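Chitinase (Thermococcus chitonophagus, PDB 5XSW) probably hydrolyses chitin by cleaving within its chains, the present fragment joining a beta-rich domain to a largely helical, glycan-binding one. Local coordinates at residues 305-310 against 329-334; 316-321 against 346-351; 15-20 against 98-103. One frame throughout, in Å; residues are numbered along the deposited sequence.

Interaction 1 of 3, residues 305-310 against 329-334; sequences ELLYAA and TEIIDF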
ATOM      1  N   GLU A 305      13.074  -8.774  -4.715  1.00 18.94           N
ATOM      2  CA  GLU A 305      12.354  -9.431  -5.803  1.00 20.09           C
ATOM      3  C   GLU A 305      11.995  -8.452  -6.906  1.00 28.42           C
ATOM      4  O   GLU A 305      12.050  -8.798  -8.115  1.00 24.66           O
ATOM      5  CB  GLU A 305      11.076 -10.148  -5.319  1.00 20.26           C
ATOM      6  CG  GLU A 305      11.317 -11.440  -4.407  1.00 21.25           C
ATOM      7  CD  GLU A 305      11.457 -12.765  -5.210  1.00 25.67           C
ATOM      8  OE1 GLU A 305      11.354 -12.705  -6.457  1.00 26.26           O
ATOM      9  OE2 GLU A 305      11.580 -13.873  -4.582  1.00 26.28           O
ATOM     10  N   LEU A 306      11.610  -7.233  -6.528  1.00 23.93           N
ATOM     11  CA  LEU A 306      11.227  -6.236  -7.534  1.00 22.32           C
ATOM     12  C   LEU A 306      12.478  -5.835  -8.380  1.00 21.97           C
ATOM     13  O   LEU A 306      12.395  -5.675  -9.619  1.00 22.97           O
ATOM     14  CB  LEU A 306      10.652  -4.967  -6.863  1.00 20.74           C
ATOM     15  CG  LEU A 306      10.310  -3.819  -7.789  1.00 25.11           C
ATOM     16  CD1 LEU A 306       9.182  -4.167  -8.746  1.00 23.75           C
ATOM     17  CD2 LEU A 306       9.913  -2.608  -6.890  1.00 22.15           C
ATOM     18  N   LEU A 307      13.588  -5.598  -7.700  1.00 21.50           N
ATOM     19  CA  LEU A 307      14.828  -5.243  -8.391  1.00 22.44           C
ATOM     20  C   LEU A 307      15.184  -6.362  -9.387  1.00 26.06           C
ATOM     21  O   LEU A 307      15.435  -6.116 -10.574  1.00 27.75           O
ATOM     22  CB  LEU A 307      15.940  -5.000  -7.395  1.00 19.88           C
ATOM     23  CG  LEU A 307      15.815  -3.606  -6.712  1.00 22.97           C
ATOM     24  CD1 LEU A 307      16.660  -3.448  -5.473  1.00 23.47           C
ATOM     25  CD2 LEU A 307      16.063  -2.405  -7.671  1.00 24.98           C
ATOM     26  N   TYR A 308      15.222  -7.582  -8.897  1.00 23.83           N
ATOM     27  CA  TYR A 308      15.533  -8.721  -9.764  1.00 28.03           C
ATOM     28  C   TYR A 308      14.589  -8.827 -10.928  1.00 28.01           C
ATOM     29  O   TYR A 308      15.036  -9.135 -12.048  1.00 26.97           O
ATOM     30  CB  TYR A 308      15.484 -10.036  -8.984  1.00 24.85           C
ATOM     31  CG  TYR A 308      16.811 -10.490  -8.353  1.00 26.65           C
ATOM     32  CD1 TYR A 308      17.785 -11.165  -9.133  1.00 27.94           C
ATOM     33  CD2 TYR A 308      17.042 -10.348  -6.997  1.00 24.41           C
ATOM     34  CE1 TYR A 308      18.977 -11.644  -8.556  1.00 26.82           C
ATOM     35  CE2 TYR A 308      18.222 -10.844  -6.382  1.00 25.85           C
ATOM     36  CZ  TYR A 308      19.191 -11.508  -7.216  1.00 27.50           C
ATOM     37  OH  TYR A 308      20.344 -12.001  -6.652  1.00 28.14           O
ATOM     38  N   ALA A 309      13.285  -8.639 -10.693  1.00 23.94           N
ATOM     39  CA  ALA A 309      12.297  -8.763 -11.792  1.00 22.34           C
ATOM     40  C   ALA A 309      12.527  -7.725 -12.867  1.00 28.03           C
ATOM     41  O   ALA A 309      12.157  -7.933 -14.035  1.00 29.04           O
ATOM     42  CB  ALA A 309      10.861  -8.623 -11.292  1.00 25.29           C
ATOM     43  N   ALA A 310      13.064  -6.582 -12.466  1.00 24.99           N
ATOM     44  CA  ALA A 310      13.251  -5.486 -13.406  1.00 29.79           C
ATOM     45  C   ALA A 310      14.578  -5.575 -14.141  1.00 34.53           C
ATOM     46  O   ALA A 310      14.673  -5.155 -15.270  1.00 31.05           O
ATOM     47  CB  ALA A 310      13.211  -4.127 -12.674  1.00 23.37           C
ATOM     48  N   THR A 329      22.844  -4.302   0.793  1.00 21.45           N
ATOM     49  CA  THR A 329      22.184  -4.031   2.093  1.00 24.30           C
ATOM     50  C   THR A 329      21.823  -2.539   2.199  1.00 27.65           C
ATOM     51  O   THR A 329      20.760  -2.181   2.706  1.00 23.00           O
ATOM     52  CB  THR A 329      23.082  -4.486   3.287  1.00 25.58           C
ATOM     53  OG1 THR A 329      23.260  -5.922   3.188  1.00 25.41           O
ATOM     54  CG2 THR A 329      22.385  -4.154   4.623  1.00 23.03           C
ATOM     55  N   GLU A 330      22.713  -1.661   1.760  1.00 23.59           N
ATOM     56  CA  GLU A 330      22.414  -0.239   1.752  1.00 21.60           C
ATOM     57  C   GLU A 330      21.185   0.113   0.858  1.00 25.48           C
ATOM     58  O   GLU A 330      20.321   0.897   1.272  1.00 24.29           O
ATOM     59  CB  GLU A 330      23.650   0.561   1.227  1.00 22.57           C
ATOM     60  CG  GLU A 330      24.798   0.523   2.255  1.00 24.05           C
ATOM     61  CD  GLU A 330      26.107   0.966   1.618  1.00 36.06           C
ATOM     62  OE1 GLU A 330      26.069   1.903   0.808  1.00 31.19           O
ATOM     63  OE2 GLU A 330      27.143   0.379   1.916  1.00 29.83           O
ATOM     64  N   ILE A 331      21.134  -0.456  -0.339  1.00 22.20           N
ATOM     65  CA  ILE A 331      20.042  -0.233  -1.301  1.00 21.94           C
ATOM     66  C   ILE A 331      18.725  -0.739  -0.701  1.00 23.06           C
ATOM     67  O   ILE A 331      17.688  -0.050  -0.694  1.00 22.74           O
ATOM     68  CB  ILE A 331      20.309  -0.945  -2.602  1.00 20.66           C
ATOM     69  CG1 ILE A 331      21.494  -0.269  -3.320  1.00 27.36           C
ATOM     70  CG2 ILE A 331      19.065  -0.906  -3.527  1.00 20.85           C
ATOM     71  CD1 ILE A 331      21.990  -1.011  -4.555  1.00 24.98           C
ATOM     72  N   ILE A 332      18.767  -1.951  -0.191  1.00 22.06           N
ATOM     73  CA  ILE A 332      17.557  -2.541   0.374  1.00 20.05           C
ATOM     74  C   ILE A 332      17.090  -1.743   1.630  1.00 20.55           C
ATOM     75  O   ILE A 332      15.897  -1.484   1.767  1.00 20.85           O
ATOM     76  CB  ILE A 332      17.765  -4.043   0.757  1.00 21.88           C
ATOM     77  CG1 ILE A 332      17.956  -4.949  -0.474  1.00 20.03           C
ATOM     78  CG2 ILE A 332      16.566  -4.610   1.567  1.00 19.39           C
ATOM     79  CD1 ILE A 332      16.912  -4.785  -1.585  1.00 23.71           C
ATOM     80  N   ASP A 333      18.002  -1.381   2.531  1.00 19.67           N
ATOM     81  CA  ASP A 333      17.604  -0.578   3.685  1.00 24.52           C
ATOM     82  C   ASP A 333      17.089   0.817   3.255  1.00 26.57           C
ATOM     83  O   ASP A 333      16.127   1.335   3.798  1.00 21.34           O
ATOM     84  CB  ASP A 333      18.753  -0.363   4.642  1.00 22.82           C
ATOM     85  CG  ASP A 333      18.314   0.363   5.871  1.00 26.45           C
ATOM     86  OD1 ASP A 333      17.577  -0.262   6.652  1.00 24.61           O
ATOM     87  OD2 ASP A 333      18.600   1.581   6.046  1.00 24.10           O
ATOM     88  N   PHE A 334      17.771   1.449   2.315  1.00 21.13           N
ATOM     89  CA  PHE A 334      17.272   2.742   1.822  1.00 21.14           C
ATOM     90  C   PHE A 334      15.833   2.640   1.269  1.00 18.39           C
ATOM     91  O   PHE A 334      14.989   3.480   1.553  1.00 21.63           O
ATOM     92  CB  PHE A 334      18.252   3.305   0.750  1.00 21.11           C
ATOM     93  CG  PHE A 334      17.794   4.611   0.126  1.00 21.70           C
ATOM     94  CD1 PHE A 334      17.866   5.805   0.852  1.00 24.13           C
ATOM     95  CD2 PHE A 334      17.279   4.615  -1.139  1.00 21.75           C
ATOM     96  CE1 PHE A 334      17.451   7.012   0.268  1.00 25.89           C
ATOM     97  CE2 PHE A 334      16.894   5.798  -1.755  1.00 23.04           C
ATOM     98  CZ  PHE A 334      16.965   7.007  -1.048  1.00 22.85           C
TER
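Leu307 and Ile332 mark the nearest backbone approach of the two helical segments, 305-310 and 329-334, with 9.6 Å between Leu307 CA and Ile332 CA, a gap that side chains must bridge. Three of them do so, and the two helical segments bury only some 80 Å² between them. Leu307 sets out toward the other helix, and its CD1 methyl meets two isoleucines at once. The first is Ile331, whose branch methyl CG2 lies 4.0 Å from Leu307 CD1. That methyl is placed opposite the backbone N, which leaves the longer CG1 arm for other neighbours. The second is Ile332, which works with its other arm. Its chi2 of -50° folds the terminal methyl back instead of extending it, and Ile332 CD1 comes to 4.1 Å from Leu307 CD1, the leucine and isoleucine running past each other in opposite senses. All three residues are buried, and the contact is wholly apolar. Around this core, Leu307 also packs on Ile343 of helix 340-346, and Leu306, one residue earlier, turns to Trp477 and Ala481 of helix 475-482. Phe334 and Asp333, in turn, set helix 327-338 against Val375 of helix 374-386, so that helix 327-338 touches both helix 288-311 and helix 374-386.

Interaction 2 of 3, residues 316-321 against 346-351; sequences NEFLRL and LKIFSD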
ATOM      1  N   ASN A 316      22.830  -9.726 -10.171  1.00 26.90           N
ATOM      2  CA  ASN A 316      24.006 -10.506  -9.702  1.00 32.25           C
ATOM      3  C   ASN A 316      25.359  -9.936 -10.230  1.00 29.91           C
ATOM      4  O   ASN A 316      26.377  -9.984  -9.555  1.00 32.73           O
ATOM      5  CB  ASN A 316      23.850 -11.982 -10.119  1.00 29.70           C
ATOM      6  CG  ASN A 316      22.708 -12.662  -9.361  1.00 34.56           C
ATOM      7  OD1 ASN A 316      22.363 -12.211  -8.275  1.00 27.54           O
ATOM      8  ND2 ASN A 316      22.112 -13.694  -9.930  1.00 27.48           N
ATOM      9  N   GLU A 317      25.310  -9.329 -11.403  1.00 28.74           N
ATOM     10  CA  GLU A 317      26.503  -8.684 -11.951  1.00 33.50           C
ATOM     11  C   GLU A 317      26.895  -7.514 -11.056  1.00 39.05           C
ATOM     12  O   GLU A 317      28.051  -7.361 -10.688  1.00 32.87           O
ATOM     13  CB  GLU A 317      26.243  -8.252 -13.400  1.00 31.59           C
ATOM     14  CG  GLU A 317      27.419  -7.570 -14.040  1.00 41.03           C
ATOM     15  CD  GLU A 317      27.073  -6.944 -15.402  1.00 54.23           C
ATOM     16  OE1 GLU A 317      25.885  -6.997 -15.795  1.00 47.48           O
ATOM     17  OE2 GLU A 317      27.992  -6.395 -16.071  1.00 62.58           O
ATOM     18  N   PHE A 318      25.903  -6.731 -10.609  1.00 34.08           N
ATOM     19  CA  PHE A 318      26.183  -5.670  -9.639  1.00 30.48           C
ATOM     20  C   PHE A 318      26.757  -6.205  -8.324  1.00 31.11           C
ATOM     21  O   PHE A 318      27.667  -5.598  -7.763  1.00 34.79           O
ATOM     22  CB  PHE A 318      24.881  -4.852  -9.363  1.00 32.80           C
ATOM     23  CG  PHE A 318      25.065  -3.764  -8.361  1.00 32.17           C
ATOM     24  CD1 PHE A 318      25.618  -2.551  -8.737  1.00 33.88           C
ATOM     25  CD2 PHE A 318      24.731  -3.970  -7.050  1.00 37.84           C
ATOM     26  CE1 PHE A 318      25.817  -1.575  -7.825  1.00 37.49           C
ATOM     27  CE2 PHE A 318      24.918  -2.966  -6.095  1.00 36.43           C
ATOM     28  CZ  PHE A 318      25.453  -1.782  -6.482  1.00 29.62           C
ATOM     29  N   LEU A 319      26.202  -7.306  -7.806  1.00 30.41           N
ATOM     30  CA  LEU A 319      26.715  -7.878  -6.542  1.00 38.07           C
ATOM     31  C   LEU A 319      28.211  -8.303  -6.710  1.00 45.18           C
ATOM     32  O   LEU A 319      29.048  -8.145  -5.828  1.00 39.22           O
ATOM     33  CB  LEU A 319      25.898  -9.101  -6.120  1.00 33.97           C
ATOM     34  CG  LEU A 319      24.382  -9.008  -5.724  1.00 35.98           C
ATOM     35  CD1 LEU A 319      23.753 -10.393  -5.490  1.00 36.13           C
ATOM     36  CD2 LEU A 319      24.222  -8.148  -4.487  1.00 34.94           C
ATOM     37  N   ARG A 320      28.516  -8.866  -7.863  1.00 40.21           N
ATOM     38  CA  ARG A 320      29.904  -9.320  -8.182  1.00 41.25           C
ATOM     39  C   ARG A 320      30.850  -8.105  -8.268  1.00 40.58           C
ATOM     40  O   ARG A 320      31.914  -8.110  -7.694  1.00 40.73           O
ATOM     41  CB  ARG A 320      29.820 -10.154  -9.477  1.00 44.18           C
ATOM     42  CG  ARG A 320      31.064 -10.738 -10.115  1.00 61.27           C
ATOM     43  CD  ARG A 320      30.652 -11.862 -11.131  1.00 51.97           C
ATOM     44  NE  ARG A 320      29.942 -11.387 -12.331  1.00 64.93           N
ATOM     45  CZ  ARG A 320      28.665 -11.668 -12.662  1.00 66.15           C
ATOM     46  NH1 ARG A 320      28.161 -11.166 -13.788  1.00 62.85           N
ATOM     47  NH2 ARG A 320      27.876 -12.438 -11.897  1.00 56.79           N
ATOM     48  N   LEU A 321      30.419  -7.012  -8.890  1.00 36.24           N
ATOM     49  CA  LEU A 321      31.346  -5.915  -9.226  1.00 38.59           C
ATOM     50  C   LEU A 321      31.448  -4.755  -8.285  1.00 46.28           C
ATOM     51  O   LEU A 321      32.471  -4.061  -8.302  1.00 35.15           O
ATOM     52  CB  LEU A 321      30.995  -5.322 -10.598  1.00 35.73           C
ATOM     53  CG  LEU A 321      30.989  -6.260 -11.818  1.00 47.15           C
ATOM     54  CD1 LEU A 321      30.417  -5.588 -13.050  1.00 39.96           C
ATOM     55  CD2 LEU A 321      32.402  -6.705 -12.108  1.00 47.18           C
ATOM     56  N   LEU A 346      17.416   6.658  -8.191  1.00 24.16           N
ATOM     57  CA  LEU A 346      18.894   6.685  -8.138  1.00 28.09           C
ATOM     58  C   LEU A 346      19.510   6.213  -9.464  1.00 25.43           C
ATOM     59  O   LEU A 346      20.674   6.546  -9.754  1.00 31.47           O
ATOM     60  CB  LEU A 346      19.425   5.796  -6.977  1.00 25.75           C
ATOM     61  CG  LEU A 346      18.899   6.181  -5.595  1.00 28.40           C
ATOM     62  CD1 LEU A 346      19.372   5.122  -4.542  1.00 29.23           C
ATOM     63  CD2 LEU A 346      19.373   7.563  -5.257  1.00 29.14           C
ATOM     64  N   LYS A 347      18.769   5.383 -10.195  1.00 22.25           N
ATOM     65  CA  LYS A 347      19.224   4.812 -11.463  1.00 29.22           C
ATOM     66  C   LYS A 347      20.567   4.052 -11.325  1.00 32.30           C
ATOM     67  O   LYS A 347      21.410   4.089 -12.225  1.00 30.79           O
ATOM     68  CB  LYS A 347      19.368   5.928 -12.533  1.00 31.32           C
ATOM     69  CG  LYS A 347      18.013   6.568 -12.912  1.00 28.44           C
ATOM     70  CD  LYS A 347      17.070   5.487 -13.483  1.00 29.95           C
ATOM     71  CE  LYS A 347      15.789   6.179 -14.011  1.00 39.15           C
ATOM     72  NZ  LYS A 347      14.738   5.277 -14.577  1.00 35.60           N
ATOM     73  N   ILE A 348      20.746   3.360 -10.207  1.00 32.34           N
ATOM     74  CA  ILE A 348      21.942   2.536  -9.968  1.00 30.50           C
ATOM     75  C   ILE A 348      22.180   1.479 -11.038  1.00 33.81           C
ATOM     76  O   ILE A 348      23.325   1.181 -11.395  1.00 33.29           O
ATOM     77  CB  ILE A 348      21.829   1.868  -8.588  1.00 28.44           C
ATOM     78  CG1 ILE A 348      22.158   2.928  -7.531  1.00 30.24           C
ATOM     79  CG2 ILE A 348      22.733   0.595  -8.501  1.00 27.76           C
ATOM     80  CD1 ILE A 348      21.604   2.587  -6.125  1.00 30.20           C
ATOM     81  N   PHE A 349      21.111   0.927 -11.593  1.00 26.54           N
ATOM     82  CA  PHE A 349      21.235  -0.188 -12.509  1.00 30.56           C
ATOM     83  C   PHE A 349      21.158   0.227 -13.966  1.00 32.33           C
ATOM     84  O   PHE A 349      21.030  -0.607 -14.835  1.00 36.39           O
ATOM     85  CB  PHE A 349      20.158  -1.245 -12.199  1.00 30.28           C
ATOM     86  CG  PHE A 349      20.306  -1.830 -10.820  1.00 34.72           C
ATOM     87  CD1 PHE A 349      19.699  -1.212  -9.728  1.00 27.88           C
ATOM     88  CD2 PHE A 349      21.097  -2.972 -10.606  1.00 35.43           C
ATOM     89  CE1 PHE A 349      19.882  -1.733  -8.407  1.00 31.91           C
ATOM     90  CE2 PHE A 349      21.292  -3.496  -9.315  1.00 33.22           C
ATOM     91  CZ  PHE A 349      20.675  -2.895  -8.217  1.00 37.18           C
ATOM     92  N   SER A 350      21.204   1.522 -14.237  1.00 33.31           N
ATOM     93  CA  SER A 350      21.129   1.978 -15.631  1.00 37.67           C
ATOM     94  C   SER A 350      22.034   3.184 -15.746  1.00 36.65           C
ATOM     95  O   SER A 350      23.274   3.031 -15.776  1.00 34.31           O
ATOM     96  CB  SER A 350      19.678   2.282 -16.054  1.00 40.03           C
ATOM     97  OG  SER A 350      19.008   3.083 -15.073  1.00 37.69           O
ATOM     98  N   ASP A 351      21.457   4.380 -15.708  1.00 31.83           N
ATOM     99  CA  ASP A 351      22.223   5.617 -15.942  1.00 35.60           C
ATOM    100  C   ASP A 351      23.451   5.765 -15.070  1.00 43.13           C
ATOM    101  O   ASP A 351      24.462   6.332 -15.519  1.00 35.34           O
ATOM    102  CB  ASP A 351      21.361   6.878 -15.728  1.00 31.03           C
ATOM    103  CG  ASP A 351      20.007   6.790 -16.393  1.00 38.15           C
ATOM    104  OD1 ASP A 351      19.695   5.760 -17.025  1.00 49.29           O
ATOM    105  OD2 ASP A 351      19.222   7.746 -16.249  1.00 51.13           O
TER
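Phe318, on helix 313-321, carries its CG opposite the backbone N (chi1 179°), toward the 346-351 loop, while Phe349 turns its CG back beside its own backbone N (chi1 -62°), and the two rings meet between the segments. They form a tilted edge-to-face pair: the edge of Phe349 is directed at the face of Phe318, the ring planes make an angle of 56°, and the centroids of the Phe318 and Phe349 rings are 5.2 Å apart. A single corner of the Phe349 ring does most of the touching. Its CE2 lies 3.8 Å from Phe318 CB, and the same Phe349 CE2 is 3.9 Å from Phe318 CG, so the approach is at the root of the Phe318 side chain rather than its tip. On the CE1 and CZ side of its ring Phe318 meets Ile348, whose branch methyl CG2 is 3.8 Å from Phe318 CE1. That methyl serves two rings, since Ile348 CG2 also lies 3.6 Å above the plane of the Phe349 ring, toward its rim.

Ile348 and Phe349 are the two central residues of a type I beta turn, Lys347 to Ser350, so consecutive side chains meet one ring. Lys347, just after helix 340-346, is the first residue to leave helical angles, with positive phi. The turn is closed by a hydrogen bond of 3.3 Å from Ser350 N to Lys347 O. The C-terminus bonds to this turn: Phe349 shares backbone hydrogen bonds with Pro486, the last residue, and Ser350 OG bonds Pro486 O. Phe318 is enclosed further by Ala356 and Ile357 of helix 353-357 and by Ala327 of helix 327-338, while Phe349 reaches Leu307 and Val311 of helix 288-311.

Interaction 3 of 3, residues 15-20 against 98-103; sequences VELTLA and HNFKIH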
ATOM      1  N   VAL A  15       1.183 -22.224 -36.358  1.00 38.94           N
ATOM      2  CA  VAL A  15       1.254 -22.837 -35.031  1.00 32.52           C
ATOM      3  C   VAL A  15       0.241 -22.163 -34.062  1.00 36.97           C
ATOM      4  O   VAL A  15       0.091 -20.947 -34.070  1.00 39.92           O
ATOM      5  CB  VAL A  15       2.684 -22.716 -34.456  1.00 34.62           C
ATOM      6  CG1 VAL A  15       2.734 -23.146 -32.986  1.00 33.65           C
ATOM      7  CG2 VAL A  15       3.675 -23.523 -35.270  1.00 38.42           C
ATOM      8  N   GLU A  16      -0.449 -22.971 -33.256  1.00 37.82           N
ATOM      9  CA  GLU A  16      -1.270 -22.457 -32.177  1.00 38.25           C
ATOM     10  C   GLU A  16      -0.600 -22.709 -30.838  1.00 39.92           C
ATOM     11  O   GLU A  16      -0.275 -23.854 -30.476  1.00 37.81           O
ATOM     12  CB  GLU A  16      -2.638 -23.087 -32.185  1.00 39.40           C
ATOM     13  CG  GLU A  16      -3.510 -22.568 -31.061  1.00 50.36           C
ATOM     14  CD  GLU A  16      -4.976 -22.843 -31.288  1.00 61.86           C
ATOM     15  OE1 GLU A  16      -5.812 -21.945 -31.013  1.00 64.36           O
ATOM     16  OE2 GLU A  16      -5.289 -23.971 -31.729  1.00 74.55           O
ATOM     17  N   LEU A  17      -0.394 -21.623 -30.103  1.00 41.15           N
ATOM     18  CA  LEU A  17       0.158 -21.671 -28.760  1.00 32.02           C
ATOM     19  C   LEU A  17      -0.956 -21.429 -27.723  1.00 36.09           C
ATOM     20  O   LEU A  17      -1.663 -20.454 -27.843  1.00 34.09           O
ATOM     21  CB  LEU A  17       1.239 -20.610 -28.616  1.00 38.57           C
ATOM     22  CG  LEU A  17       1.753 -20.397 -27.188  1.00 37.89           C
ATOM     23  CD1 LEU A  17       2.504 -21.623 -26.674  1.00 32.69           C
ATOM     24  CD2 LEU A  17       2.611 -19.158 -27.148  1.00 38.12           C
ATOM     25  N   THR A  18      -1.082 -22.307 -26.746  1.00 31.85           N
ATOM     26  CA  THR A  18      -2.068 -22.120 -25.708  1.00 41.66           C
ATOM     27  C   THR A  18      -1.380 -21.859 -24.375  1.00 40.52           C
ATOM     28  O   THR A  18      -0.596 -22.670 -23.906  1.00 37.09           O
ATOM     29  CB  THR A  18      -2.988 -23.343 -25.587  1.00 43.79           C
ATOM     30  OG1 THR A  18      -3.649 -23.563 -26.832  1.00 43.17           O
ATOM     31  CG2 THR A  18      -4.020 -23.129 -24.512  1.00 39.29           C
ATOM     32  N   LEU A  19      -1.701 -20.721 -23.774  1.00 32.90           N
ATOM     33  CA  LEU A  19      -1.188 -20.341 -22.471  1.00 31.59           C
ATOM     34  C   LEU A  19      -2.360 -20.318 -21.517  1.00 35.19           C
ATOM     35  O   LEU A  19      -3.391 -19.745 -21.824  1.00 34.90           O
ATOM     36  CB  LEU A  19      -0.552 -18.954 -22.516  1.00 33.46           C
ATOM     37  CG  LEU A  19       0.559 -18.686 -23.525  1.00 36.77           C
ATOM     38  CD1 LEU A  19       0.900 -17.213 -23.585  1.00 35.61           C
ATOM     39  CD2 LEU A  19       1.785 -19.500 -23.179  1.00 39.39           C
ATOM     40  N   ALA A  20      -2.223 -20.977 -20.378  1.00 33.48           N
ATOM     41  CA  ALA A  20      -3.313 -21.002 -19.422  1.00 40.74           C
ATOM     42  C   ALA A  20      -2.893 -21.206 -17.981  1.00 42.13           C
ATOM     43  O   ALA A  20      -1.893 -21.846 -17.700  1.00 38.74           O
ATOM     44  CB  ALA A  20      -4.310 -22.072 -19.813  1.00 35.18           C
ATOM     45  N   HIS A  98      10.216 -23.444 -31.810  1.00 31.63           N
ATOM     46  CA  HIS A  98      10.661 -24.443 -30.841  1.00 43.55           C
ATOM     47  C   HIS A  98      11.301 -23.738 -29.634  1.00 38.86           C
ATOM     48  O   HIS A  98      11.562 -22.527 -29.665  1.00 35.26           O
ATOM     49  CB  HIS A  98      11.694 -25.427 -31.470  1.00 31.66           C
ATOM     50  CG  HIS A  98      12.874 -24.725 -32.054  1.00 33.77           C
ATOM     51  ND1 HIS A  98      12.825 -24.112 -33.288  1.00 32.95           N
ATOM     52  CD2 HIS A  98      14.132 -24.535 -31.585  1.00 31.99           C
ATOM     53  CE1 HIS A  98      13.993 -23.539 -33.541  1.00 35.90           C
ATOM     54  NE2 HIS A  98      14.806 -23.793 -32.530  1.00 33.24           N
ATOM     55  N   ASN A  99      11.623 -24.528 -28.614  1.00 42.72           N
ATOM     56  CA  ASN A  99      12.197 -24.004 -27.391  1.00 38.19           C
ATOM     57  C   ASN A  99      11.352 -22.830 -26.809  1.00 35.74           C
ATOM     58  O   ASN A  99      11.876 -21.751 -26.522  1.00 36.37           O
ATOM     59  CB  ASN A  99      13.612 -23.521 -27.619  1.00 42.49           C
ATOM     60  CG  ASN A  99      14.360 -23.387 -26.326  1.00 54.42           C
ATOM     61  OD1 ASN A  99      14.024 -24.054 -25.315  1.00 56.69           O
ATOM     62  ND2 ASN A  99      15.355 -22.512 -26.315  1.00 65.85           N
ATOM     63  N   PHE A 100      10.051 -23.049 -26.736  1.00 32.62           N
ATOM     64  CA  PHE A 100       9.116 -22.102 -26.138  1.00 39.25           C
ATOM     65  C   PHE A 100       9.485 -21.953 -24.674  1.00 40.88           C
ATOM     66  O   PHE A 100       9.685 -22.961 -24.012  1.00 38.93           O
ATOM     67  CB  PHE A 100       7.680 -22.605 -26.260  1.00 31.66           C
ATOM     68  CG  PHE A 100       7.063 -22.304 -27.579  1.00 42.83           C
ATOM     69  CD1 PHE A 100       6.425 -21.094 -27.799  1.00 32.42           C
ATOM     70  CD2 PHE A 100       7.143 -23.223 -28.620  1.00 37.04           C
ATOM     71  CE1 PHE A 100       5.850 -20.803 -29.021  1.00 39.87           C
ATOM     72  CE2 PHE A 100       6.556 -22.937 -29.856  1.00 35.33           C
ATOM     73  CZ  PHE A 100       5.922 -21.731 -30.059  1.00 39.32           C
ATOM     74  N   LYS A 101       9.607 -20.722 -24.175  1.00 34.92           N
ATOM     75  CA  LYS A 101       9.786 -20.559 -22.730  1.00 36.95           C
ATOM     76  C   LYS A 101       8.846 -19.471 -22.216  1.00 34.19           C
ATOM     77  O   LYS A 101       8.847 -18.377 -22.761  1.00 32.10           O
ATOM     78  CB  LYS A 101      11.222 -20.190 -22.367  1.00 35.47           C
ATOM     79  CG  LYS A 101      12.255 -21.280 -22.614  1.00 53.17           C
ATOM     80  CD  LYS A 101      13.657 -20.643 -22.657  1.00 61.93           C
ATOM     81  CE  LYS A 101      14.774 -21.654 -22.882  1.00 61.98           C
ATOM     82  NZ  LYS A 101      16.090 -20.947 -22.917  1.00 65.53           N
ATOM     83  N   ILE A 102       8.056 -19.786 -21.188  1.00 34.11           N
ATOM     84  CA  ILE A 102       7.282 -18.743 -20.508  1.00 32.68           C
ATOM     85  C   ILE A 102       8.194 -18.047 -19.483  1.00 31.89           C
ATOM     86  O   ILE A 102       8.776 -18.698 -18.623  1.00 35.25           O
ATOM     87  CB  ILE A 102       6.079 -19.326 -19.841  1.00 36.07           C
ATOM     88  CG1 ILE A 102       5.157 -19.894 -20.899  1.00 36.51           C
ATOM     89  CG2 ILE A 102       5.357 -18.227 -18.977  1.00 39.32           C
ATOM     90  CD1 ILE A 102       3.943 -20.565 -20.323  1.00 48.42           C
ATOM     91  N   HIS A 103       8.371 -16.741 -19.590  1.00 29.97           N
ATOM     92  CA  HIS A 103       9.188 -16.070 -18.591  1.00 26.98           C
ATOM     93  C   HIS A 103       8.267 -15.305 -17.595  1.00 30.24           C
ATOM     94  O   HIS A 103       7.564 -14.377 -18.007  1.00 25.65           O
ATOM     95  CB  HIS A 103      10.144 -15.109 -19.252  1.00 29.88           C
ATOM     96  CG  HIS A 103      11.029 -15.773 -20.277  1.00 37.66           C
ATOM     97  ND1 HIS A 103      12.200 -16.417 -19.935  1.00 30.46           N
ATOM     98  CD2 HIS A 103      10.885 -15.928 -21.619  1.00 36.09           C
ATOM     99  CE1 HIS A 103      12.774 -16.898 -21.035  1.00 35.16           C
ATOM    100  NE2 HIS A 103      11.998 -16.610 -22.070  1.00 33.40           N
TER
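Leu17 and Phe100 face each other across the two sheets of the beta sandwich that opens this fragment, strand 12-21 in one and strand 98-104 in the other. The strands run in roughly the same direction, with Leu17 CA and Phe100 CA 9.3 Å apart. Both Leu17 methyls come obliquely to the CD1–CE1 bond of the Phe100 ring: Leu17 CD1 is 4.1 Å from Phe100 CD1, and Leu17 CD2 is equally far from Phe100 CE1. With its CG opposite the backbone N (chi1 171°), Leu17 reaches past the ring, which Tyr3 and Phe40 also meet. This is the more extensive half of the contact.

Two residues on, the pairing narrows to the ends of Leu19 and Ile102. Leu19 CD2 and Ile102 CD1 come within 3.7 Å, closer than any atoms of the first pair, although Ile102 itself is exposed. Leu19 is buried, touching Ile38 and Leu70, so one partner belongs to the core and the other to the solvent boundary. Methyls and a ring are all that meet here, which implies cohesion by shape and burial, with hydrogen bonding left to each sheet.

How the interactions relate
Interactions 1 and 2 form one continuous core, their centres about 10 Å apart and their segments alternating along the chain. Ile331 CD1 packs 3.8 Å from Phe318 CE2. A probable hydrogen bond of 2.6 Å joins Tyr308 OH to Asn316 OD1. Interaction 3 stands apart in the beta sandwich: its centre is about 30 Å from that of interaction 1 and about 31 Å from that of interaction 2, with nearest atoms about 9 Å away from interaction 1 and about 14 Å from interaction 2. The link to the glycan site is by second shell: Asp333, in segment 329-334, hydrogen-bonds the pocket residue His374, and Asn337, on the same helix 327-338, is itself a pocket residue.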